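Long-range contact in lactate dehydrogenase, adjacent gene encodes predicted malate dehydrogenase (Cryptosporidium parvum, PDB 4ND2), which probably catalyses the NAD-dependent interconversion of (S)-lactate and pyruvate: residues Ser81-Leu93 / Trp220-Ala232. Sequence-based numbering, arbitrary orientation.
Sequences SIPGRPKDDRSEL and WKEVADNLKTGTA. With PYR (pyruvic acid), chain D; A3D (3-acetylpyridine adenine dinucleotide), chain C.
Arg90 lays its guanidinium over the pyrrole part of Trp220, with Arg90 CZ 3.8 Å from the centroid of the five-membered ring and 19° off the ring normal, which defines a cation-pi contact. The planes are inclined by 43°, so this is no parallel stack. From there Arg90 turns an edge to pyruvate: NE donates to the keto oxygen O3 of PYR at 2.8 Å and NH2 to its carboxylate OXT at 2.9 Å. The opposite face of the indole carries the aliphatic CG of its neighbour Lys221, while Trp220 CH2 at the benzo rim meets Pro86 CB at 3.8 Å. Arg85 reaches helix 206-227 separately. Its chain bends at its third side-chain torsion, and NE and NH2 both fold back onto Pro86 O, fixing the group's rotation; Arg85 NH1 then meets Asp225 OD1 in the guanidinium plane at 2.9 Å, a salt bridge with a nearly straight N-H...O angle of 177°. Ala224 CB covers one face of this guanidinium. Asn122, Arg153 and His177 also hydrogen-bond pyruvate. With Arg90 bonded to pyruvate, the arrangement is consistent with the closed active-site loop of lactate dehydrogenases, joining the Rossmann domain to the C-terminal domain.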
ATOM      1  N   SER A  81      25.621 -13.142 -13.118  1.00 21.41           N
ATOM      2  CA  SER A  81      25.645 -14.116 -14.199  1.00 21.75           C
ATOM      3  C   SER A  81      26.532 -13.654 -15.346  1.00 22.29           C
ATOM      4  O   SER A  81      26.699 -12.452 -15.566  1.00 21.61           O
ATOM      5  CB  SER A  81      24.223 -14.336 -14.723  1.00 21.73           C
ATOM      6  OG  SER A  81      24.205 -15.183 -15.860  1.00 21.82           O
ATOM      7  N   ILE A  82      27.088 -14.620 -16.075  1.00 22.88           N
ATOM      8  CA  ILE A  82      27.807 -14.339 -17.318  1.00 23.78           C
ATOM      9  C   ILE A  82      26.818 -13.790 -18.350  1.00 24.98           C
ATOM     10  O   ILE A  82      25.629 -14.092 -18.279  1.00 25.25           O
ATOM     11  CB  ILE A  82      28.527 -15.591 -17.875  1.00 23.54           C
ATOM     12  CG1 ILE A  82      27.527 -16.680 -18.296  1.00 23.61           C
ATOM     13  CG2 ILE A  82      29.511 -16.135 -16.847  1.00 23.35           C
ATOM     14  CD1 ILE A  82      28.180 -17.886 -18.938  1.00 23.75           C
ATOM     15  N   PRO A  83      27.301 -12.983 -19.308  1.00 26.46           N
ATOM     16  CA  PRO A  83      26.379 -12.312 -20.228  1.00 27.49           C
ATOM     17  C   PRO A  83      25.719 -13.245 -21.242  1.00 28.85           C
ATOM     18  O   PRO A  83      26.235 -14.326 -21.519  1.00 28.78           O
ATOM     19  CB  PRO A  83      27.274 -11.290 -20.940  1.00 27.40           C
ATOM     20  CG  PRO A  83      28.645 -11.857 -20.860  1.00 27.03           C
ATOM     21  CD  PRO A  83      28.709 -12.625 -19.571  1.00 26.89           C
ATOM     22  N   GLY A  84      24.578 -12.818 -21.776  1.00 30.63           N
ATOM     23  CA  GLY A  84      23.889 -13.548 -22.838  1.00 32.15           C
ATOM     24  C   GLY A  84      22.854 -14.521 -22.306  1.00 33.36           C
ATOM     25  O   GLY A  84      23.114 -15.257 -21.354  1.00 33.76           O
ATOM     26  N   ARG A  85      21.675 -14.521 -22.925  1.00 35.04           N
ATOM     27  CA  ARG A  85      20.607 -15.453 -22.559  1.00 36.33           C
ATOM     28  C   ARG A  85      20.960 -16.876 -22.991  1.00 36.79           C
ATOM     29  O   ARG A  85      21.742 -17.067 -23.924  1.00 36.86           O
ATOM     30  CB  ARG A  85      19.272 -15.043 -23.197  1.00 37.02           C
ATOM     31  CG  ARG A  85      19.288 -14.918 -24.717  1.00 37.49           C
ATOM     32  CD  ARG A  85      17.899 -15.070 -25.319  1.00 38.17           C
ATOM     33  NE  ARG A  85      17.427 -16.456 -25.258  1.00 38.90           N
ATOM     34  CZ  ARG A  85      16.345 -16.926 -25.878  1.00 39.20           C
ATOM     35  NH1 ARG A  85      15.583 -16.133 -26.627  1.00 38.89           N
ATOM     36  NH2 ARG A  85      16.020 -18.208 -25.746  1.00 39.82           N
ATOM     37  N   PRO A  86      20.386 -17.874 -22.321  1.00 38.00           N
ATOM     38  CA  PRO A  86      20.496 -19.246 -22.806  1.00 38.59           C
ATOM     39  C   PRO A  86      19.735 -19.415 -24.116  1.00 39.26           C
ATOM     40  O   PRO A  86      18.655 -18.846 -24.276  1.00 39.77           O
ATOM     41  CB  PRO A  86      19.839 -20.070 -21.698  1.00 38.71           C
ATOM     42  CG  PRO A  86      20.003 -19.256 -20.468  1.00 38.67           C
ATOM     43  CD  PRO A  86      19.969 -17.823 -20.907  1.00 38.55           C
ATOM     44  N   LYS A  87      20.304 -20.176 -25.047  1.00 40.51           N
ATOM     45  CA  LYS A  87      19.648 -20.447 -26.324  1.00 41.82           C
ATOM     46  C   LYS A  87      18.495 -21.431 -26.124  1.00 41.29           C
ATOM     47  O   LYS A  87      17.338 -21.096 -26.379  1.00 41.72           O
ATOM     48  CB  LYS A  87      20.658 -21.003 -27.338  1.00 43.16           C
ATOM     49  CG  LYS A  87      20.093 -21.224 -28.734  1.00 44.66           C
ATOM     50  CD  LYS A  87      21.092 -21.934 -29.636  1.00 45.60           C
ATOM     51  CE  LYS A  87      20.446 -22.368 -30.942  1.00 46.40           C
ATOM     52  NZ  LYS A  87      21.376 -23.178 -31.776  1.00 47.18           N
ATOM     53  N   ASP A  88      18.822 -22.633 -25.653  1.00 40.81           N
ATOM     54  CA  ASP A  88      17.849 -23.724 -25.534  1.00 40.42           C
ATOM     55  C   ASP A  88      17.608 -24.193 -24.098  1.00 38.73           C
ATOM     56  O   ASP A  88      16.502 -24.624 -23.775  1.00 38.76           O
ATOM     57  CB  ASP A  88      18.302 -24.921 -26.378  1.00 41.34           C
ATOM     58  CG  ASP A  88      18.437 -24.582 -27.853  1.00 42.43           C
ATOM     59  OD1 ASP A  88      17.566 -23.864 -28.389  1.00 43.29           O
ATOM     60  OD2 ASP A  88      19.414 -25.042 -28.481  1.00 43.91           O
ATOM     61  N   ASP A  89      18.636 -24.129 -23.249  1.00 36.98           N
ATOM     62  CA  ASP A  89      18.543 -24.638 -21.880  1.00 35.81           C
ATOM     63  C   ASP A  89      19.283 -23.735 -20.895  1.00 33.92           C
ATOM     64  O   ASP A  89      20.377 -23.249 -21.186  1.00 32.98           O
ATOM     65  CB  ASP A  89      19.117 -26.059 -21.807  1.00 36.63           C
ATOM     66  CG  ASP A  89      18.695 -26.801 -20.544  1.00 37.94           C
ATOM     67  OD1 ASP A  89      19.159 -26.444 -19.438  1.00 38.65           O
ATOM     68  OD2 ASP A  89      17.902 -27.760 -20.658  1.00 39.29           O
ATOM     69  N   ARG A  90      18.686 -23.548 -19.718  1.00 31.33           N
ATOM     70  CA  ARG A  90      19.279 -22.743 -18.648  1.00 30.02           C
ATOM     71  C   ARG A  90      20.649 -23.268 -18.206  1.00 29.70           C
ATOM     72  O   ARG A  90      21.461 -22.512 -17.673  1.00 29.87           O
ATOM     73  CB  ARG A  90      18.354 -22.715 -17.425  1.00 29.09           C
ATOM     74  CG  ARG A  90      16.999 -22.047 -17.625  1.00 28.43           C
ATOM     75  CD  ARG A  90      16.091 -22.396 -16.454  1.00 27.79           C
ATOM     76  NE  ARG A  90      14.758 -21.797 -16.517  1.00 27.42           N
ATOM     77  CZ  ARG A  90      13.688 -22.341 -17.102  1.00 27.51           C
ATOM     78  NH1 ARG A  90      13.763 -23.510 -17.737  1.00 27.47           N
ATOM     79  NH2 ARG A  90      12.526 -21.700 -17.066  1.00 27.33           N
ATOM     80  N   SER A  91      20.898 -24.559 -18.420  1.00 29.66           N
ATOM     81  CA  SER A  91      22.147 -25.196 -17.998  1.00 29.47           C
ATOM     82  C   SER A  91      23.372 -24.775 -18.824  1.00 29.00           C
ATOM     83  O   SER A  91      24.499 -25.083 -18.449  1.00 28.75           O
ATOM     84  CB  SER A  91      22.000 -26.718 -18.037  1.00 29.55           C
ATOM     85  OG  SER A  91      21.801 -27.171 -19.364  1.00 30.12           O
ATOM     86  N   GLU A  92      23.152 -24.078 -19.936  1.00 29.18           N
ATOM     87  CA  GLU A  92      24.250 -23.535 -20.744  1.00 29.69           C
ATOM     88  C   GLU A  92      25.148 -22.583 -19.944  1.00 29.52           C
ATOM     89  O   GLU A  92      26.325 -22.425 -20.264  1.00 29.42           O
ATOM     90  CB  GLU A  92      23.701 -22.805 -21.969  1.00 30.20           C
ATOM     91  CG  GLU A  92      23.045 -23.719 -22.994  1.00 30.88           C
ATOM     92  CD  GLU A  92      22.193 -22.963 -23.997  1.00 31.30           C
ATOM     93  OE1 GLU A  92      21.261 -23.576 -24.559  1.00 31.21           O
ATOM     94  OE2 GLU A  92      22.449 -21.758 -24.224  1.00 31.23           O
ATOM     95  N   LEU A  93      24.587 -21.961 -18.909  1.00 28.82           N
ATOM     96  CA  LEU A  93      25.321 -21.028 -18.055  1.00 28.65           C
ATOM     97  C   LEU A  93      26.043 -21.712 -16.889  1.00 27.77           C
ATOM     98  O   LEU A  93      26.669 -21.034 -16.073  1.00 27.54           O
ATOM     99  CB  LEU A  93      24.358 -19.975 -17.490  1.00 29.06           C
ATOM    100  CG  LEU A  93      23.466 -19.232 -18.489  1.00 29.34           C
ATOM    101  CD1 LEU A  93      22.483 -18.328 -17.756  1.00 29.48           C
ATOM    102  CD2 LEU A  93      24.309 -18.432 -19.472  1.00 29.36           C
ATOM    103  N   TRP A 220       9.431 -19.455 -20.095  1.00 24.12           N
ATOM    104  CA  TRP A 220      10.673 -18.674 -20.124  1.00 24.84           C
ATOM    105  C   TRP A 220      11.107 -18.325 -21.554  1.00 24.74           C
ATOM    106  O   TRP A 220      11.581 -17.214 -21.802  1.00 24.11           O
ATOM    107  CB  TRP A 220      11.799 -19.386 -19.358  1.00 25.48           C
ATOM    108  CG  TRP A 220      12.514 -20.479 -20.103  1.00 26.75           C
ATOM    109  CD1 TRP A 220      12.110 -21.774 -20.255  1.00 27.38           C
ATOM    110  CD2 TRP A 220      13.776 -20.370 -20.773  1.00 27.89           C
ATOM    111  NE1 TRP A 220      13.038 -22.477 -20.986  1.00 27.71           N
ATOM    112  CE2 TRP A 220      14.071 -21.639 -21.316  1.00 28.11           C
ATOM    113  CE3 TRP A 220      14.684 -19.322 -20.971  1.00 28.53           C
ATOM    114  CZ2 TRP A 220      15.234 -21.890 -22.048  1.00 28.69           C
ATOM    115  CZ3 TRP A 220      15.846 -19.572 -21.701  1.00 28.96           C
ATOM    116  CH2 TRP A 220      16.107 -20.848 -22.229  1.00 29.04           C
ATOM    117  N   LYS A 221      10.916 -19.259 -22.485  1.00 24.92           N
ATOM    118  CA  LYS A 221      11.275 -19.049 -23.889  1.00 25.40           C
ATOM    119  C   LYS A 221      10.316 -18.091 -24.584  1.00 24.92           C
ATOM    120  O   LYS A 221      10.735 -17.299 -25.426  1.00 24.93           O
ATOM    121  CB  LYS A 221      11.305 -20.378 -24.651  1.00 26.33           C
ATOM    122  CG  LYS A 221      12.315 -21.370 -24.111  1.00 27.47           C
ATOM    123  CD  LYS A 221      12.497 -22.568 -25.030  1.00 28.47           C
ATOM    124  CE  LYS A 221      13.567 -23.504 -24.488  1.00 29.15           C
ATOM    125  NZ  LYS A 221      13.661 -24.777 -25.254  1.00 29.61           N
ATOM    126  N   GLU A 222       9.033 -18.169 -24.236  1.00 24.56           N
ATOM    127  CA  GLU A 222       8.030 -17.269 -24.802  1.00 24.57           C
ATOM    128  C   GLU A 222       8.373 -15.808 -24.510  1.00 23.96           C
ATOM    129  O   GLU A 222       8.286 -14.955 -25.391  1.00 23.42           O
ATOM    130  CB  GLU A 222       6.636 -17.585 -24.256  1.00 25.18           C
ATOM    131  CG  GLU A 222       5.523 -16.868 -25.011  1.00 25.75           C
ATOM    132  CD  GLU A 222       4.168 -16.962 -24.336  1.00 26.19           C
ATOM    133  OE1 GLU A 222       3.169 -16.605 -24.990  1.00 27.03           O
ATOM    134  OE2 GLU A 222       4.087 -17.380 -23.161  1.00 26.65           O
ATOM    135  N   VAL A 223       8.754 -15.529 -23.269  1.00 23.65           N
ATOM    136  CA  VAL A 223       9.168 -14.183 -22.878  1.00 23.54           C
ATOM    137  C   VAL A 223      10.500 -13.835 -23.551  1.00 23.45           C
ATOM    138  O   VAL A 223      10.624 -12.786 -24.182  1.00 23.42           O
ATOM    139  CB  VAL A 223       9.293 -14.052 -21.344  1.00 23.47           C
ATOM    140  CG1 VAL A 223       9.835 -12.681 -20.957  1.00 23.39           C
ATOM    141  CG2 VAL A 223       7.943 -14.304 -20.679  1.00 23.63           C
ATOM    142  N   ALA A 224      11.477 -14.728 -23.424  1.00 23.84           N
ATOM    143  CA  ALA A 224      12.826 -14.506 -23.955  1.00 24.31           C
ATOM    144  C   ALA A 224      12.849 -14.244 -25.463  1.00 24.86           C
ATOM    145  O   ALA A 224      13.554 -13.346 -25.925  1.00 24.72           O
ATOM    146  CB  ALA A 224      13.724 -15.687 -23.617  1.00 24.45           C
ATOM    147  N   ASP A 225      12.082 -15.024 -26.221  1.00 25.40           N
ATOM    148  CA  ASP A 225      12.029 -14.870 -27.683  1.00 26.19           C
ATOM    149  C   ASP A 225      11.397 -13.549 -28.119  1.00 26.81           C
ATOM    150  O   ASP A 225      11.697 -13.044 -29.201  1.00 26.76           O
ATOM    151  CB  ASP A 225      11.279 -16.042 -28.331  1.00 26.36           C
ATOM    152  CG  ASP A 225      12.073 -17.337 -28.302  1.00 26.79           C
ATOM    153  OD1 ASP A 225      13.273 -17.312 -27.952  1.00 27.48           O
ATOM    154  OD2 ASP A 225      11.494 -18.390 -28.634  1.00 27.28           O
ATOM    155  N   ASN A 226      10.517 -13.004 -27.284  1.00 27.21           N
ATOM    156  CA  ASN A 226       9.900 -11.705 -27.553  1.00 27.80           C
ATOM    157  C   ASN A 226      10.805 -10.537 -27.155  1.00 28.47           C
ATOM    158  O   ASN A 226      10.892  -9.549 -27.879  1.00 28.97           O
ATOM    159  CB  ASN A 226       8.545 -11.599 -26.845  1.00 27.55           C
ATOM    160  CG  ASN A 226       7.437 -12.307 -27.602  1.00 27.60           C
ATOM    161  OD1 ASN A 226       7.122 -11.945 -28.731  1.00 27.59           O
ATOM    162  ND2 ASN A 226       6.835 -13.317 -26.981  1.00 27.59           N
ATOM    163  N   LEU A 227      11.474 -10.656 -26.009  1.00 29.31           N
ATOM    164  CA  LEU A 227      12.401  -9.618 -25.542  1.00 30.41           C
ATOM    165  C   LEU A 227      13.660  -9.530 -26.409  1.00 31.90           C
ATOM    166  O   LEU A 227      14.226  -8.448 -26.569  1.00 32.56           O
ATOM    167  CB  LEU A 227      12.807  -9.869 -24.086  1.00 29.67           C
ATOM    168  CG  LEU A 227      11.703  -9.769 -23.032  1.00 29.32           C
ATOM    169  CD1 LEU A 227      12.236 -10.202 -21.675  1.00 29.10           C
ATOM    170  CD2 LEU A 227      11.136  -8.360 -22.958  1.00 29.54           C
ATOM    171  N   LYS A 228      14.100 -10.674 -26.931  1.00 33.60           N
ATOM    172  CA  LYS A 228      15.261 -10.784 -27.833  1.00 35.04           C
ATOM    173  C   LYS A 228      16.624 -10.567 -27.164  1.00 34.60           C
ATOM    174  O   LYS A 228      17.540 -11.365 -27.366  1.00 35.43           O
ATOM    175  CB  LYS A 228      15.109  -9.868 -29.057  1.00 36.40           C
ATOM    176  CG  LYS A 228      13.939 -10.246 -29.950  1.00 37.60           C
ATOM    177  CD  LYS A 228      13.862  -9.362 -31.184  1.00 38.96           C
ATOM    178  CE  LYS A 228      12.919  -9.945 -32.226  1.00 39.81           C
ATOM    179  NZ  LYS A 228      11.562 -10.223 -31.674  1.00 40.24           N
ATOM    180  N   THR A 229      16.757  -9.504 -26.375  1.00 33.92           N
ATOM    181  CA  THR A 229      18.034  -9.152 -25.748  1.00 33.20           C
ATOM    182  C   THR A 229      18.291  -9.854 -24.408  1.00 32.08           C
ATOM    183  O   THR A 229      19.362  -9.686 -23.820  1.00 32.53           O
ATOM    184  CB  THR A 229      18.133  -7.631 -25.527  1.00 33.75           C
ATOM    185  OG1 THR A 229      17.035  -7.191 -24.717  1.00 34.44           O
ATOM    186  CG2 THR A 229      18.102  -6.895 -26.860  1.00 34.11           C
ATOM    187  N   GLY A 230      17.325 -10.630 -23.919  1.00 29.54           N
ATOM    188  CA  GLY A 230      17.510 -11.347 -22.661  1.00 27.80           C
ATOM    189  C   GLY A 230      16.301 -12.137 -22.192  1.00 25.76           C
ATOM    190  O   GLY A 230      15.301 -12.249 -22.900  1.00 25.52           O
ATOM    191  N   THR A 231      16.409 -12.687 -20.986  1.00 23.82           N
ATOM    192  CA  THR A 231      15.337 -13.469 -20.376  1.00 22.58           C
ATOM    193  C   THR A 231      14.434 -12.570 -19.518  1.00 21.69           C
ATOM    194  O   THR A 231      14.693 -11.374 -19.379  1.00 20.61           O
ATOM    195  CB  THR A 231      15.914 -14.634 -19.542  1.00 22.46           C
ATOM    196  OG1 THR A 231      17.067 -14.193 -18.811  1.00 22.55           O
ATOM    197  CG2 THR A 231      16.324 -15.785 -20.452  1.00 22.65           C
ATOM    198  N   ALA A 232      13.368 -13.148 -18.964  1.00 20.71           N
ATOM    199  CA  ALA A 232      12.414 -12.404 -18.135  1.00 19.97           C
ATOM    200  C   ALA A 232      13.103 -11.756 -16.939  1.00 19.43           C
ATOM    201  O   ALA A 232      14.077 -12.291 -16.415  1.00 18.94           O
ATOM    202  CB  ALA A 232      11.301 -13.325 -17.653  1.00 19.81           C
TER
HETATM  203  C   PYR D 402      12.656 -18.104 -16.413  1.00 20.42           C
HETATM  204  O   PYR D 402      12.107 -17.095 -16.912  1.00 20.14           O
HETATM  205  OXT PYR D 402      11.974 -19.037 -15.934  1.00 20.09           O
HETATM  206  CA  PYR D 402      14.117 -18.212 -16.401  1.00 20.60           C
HETATM  207  O3  PYR D 402      14.655 -19.067 -15.717  1.00 20.23           O
HETATM  208  CB  PYR D 402      14.933 -17.269 -17.236  1.00 21.25           C
HETATM  209  PA  A3D C 401      22.027  -9.432 -16.646  1.00 18.76           P
HETATM  210  O1A A3D C 401      21.102  -8.298 -16.991  1.00 18.38           O
HETATM  211  O2A A3D C 401      23.064  -9.870 -17.647  1.00 18.66           O
HETATM  212  O5B A3D C 401      22.779  -9.072 -15.278  1.00 19.04           O
HETATM  213  C5B A3D C 401      23.855  -9.850 -14.767  1.00 19.41           C
HETATM  214  C4B A3D C 401      24.733  -8.924 -13.940  1.00 19.75           C
HETATM  215  O4B A3D C 401      25.683  -9.687 -13.194  1.00 20.06           O
HETATM  216  C3B A3D C 401      25.525  -7.942 -14.804  1.00 20.03           C
HETATM  217  O3B A3D C 401      25.223  -6.588 -14.450  1.00 20.06           O
HETATM  218  C2B A3D C 401      26.979  -8.278 -14.528  1.00 20.08           C
HETATM  219  O2B A3D C 401      27.846  -7.140 -14.508  1.00 20.41           O
HETATM  220  C1B A3D C 401      26.901  -8.948 -13.169  1.00 20.08           C
HETATM  221  N9A A3D C 401      28.063  -9.809 -12.869  1.00 19.99           N
HETATM  222  C8A A3D C 401      28.766 -10.585 -13.716  1.00 19.97           C
HETATM  223  N7A A3D C 401      29.765 -11.219 -13.052  1.00 20.10           N
HETATM  224  C5A A3D C 401      29.705 -10.842 -11.765  1.00 20.08           C
HETATM  225  C6A A3D C 401      30.457 -11.132 -10.528  1.00 20.25           C
HETATM  226  N6A A3D C 401      31.514 -11.980 -10.536  1.00 20.58           N
HETATM  227  N1A A3D C 401      30.048 -10.521  -9.391  1.00 20.31           N
HETATM  228  C2A A3D C 401      29.000  -9.673  -9.355  1.00 20.28           C
HETATM  229  N3A A3D C 401      28.276  -9.367 -10.447  1.00 19.97           N
HETATM  230  C4A A3D C 401      28.577  -9.912 -11.651  1.00 19.97           C
HETATM  231  O3  A3D C 401      21.196 -10.756 -16.241  1.00 18.57           O
HETATM  232  PN  A3D C 401      19.713 -10.763 -15.595  1.00 18.20           P
HETATM  233  O1N A3D C 401      18.711 -10.586 -16.701  1.00 17.85           O
HETATM  234  O2N A3D C 401      19.669  -9.848 -14.402  1.00 17.94           O
HETATM  235  O5D A3D C 401      19.634 -12.273 -15.053  1.00 17.91           O
HETATM  236  C5D A3D C 401      20.495 -12.673 -13.992  1.00 18.35           C
HETATM  237  C4D A3D C 401      20.454 -14.180 -13.772  1.00 18.80           C
HETATM  238  O4D A3D C 401      19.153 -14.574 -13.319  1.00 19.13           O
HETATM  239  C3D A3D C 401      20.736 -14.992 -15.033  1.00 18.92           C
HETATM  240  O3D A3D C 401      21.610 -16.078 -14.724  1.00 18.87           O
HETATM  241  C2D A3D C 401      19.386 -15.535 -15.442  1.00 19.07           C
HETATM  242  O2D A3D C 401      19.452 -16.780 -16.143  1.00 19.12           O
HETATM  243  C1D A3D C 401      18.722 -15.698 -14.086  1.00 19.13           C
HETATM  244  N1N A3D C 401      17.263 -15.773 -14.144  1.00 19.27           N
HETATM  245  C2N A3D C 401      16.654 -16.747 -13.452  1.00 19.36           C
HETATM  246  C3N A3D C 401      15.273 -16.874 -13.466  1.00 19.55           C
HETATM  247  C7N A3D C 401      14.592 -17.960 -12.691  1.00 19.80           C
HETATM  248  O7N A3D C 401      13.387 -18.067 -12.792  1.00 20.53           O
HETATM  249  C8N A3D C 401      15.382 -18.876 -11.806  1.00 19.66           C
HETATM  250  C4N A3D C 401      14.520 -15.971 -14.205  1.00 19.64           C
HETATM  251  C5N A3D C 401      15.169 -14.969 -14.910  1.00 19.52           C
HETATM  252  C6N A3D C 401      16.554 -14.892 -14.865  1.00 19.46           C
HETATM  253  O   HOH W   1      14.665 -25.336 -21.589  1.00 35.79           O
HETATM  254  O   HOH W   2       9.556 -21.745 -18.127  1.00 20.56           O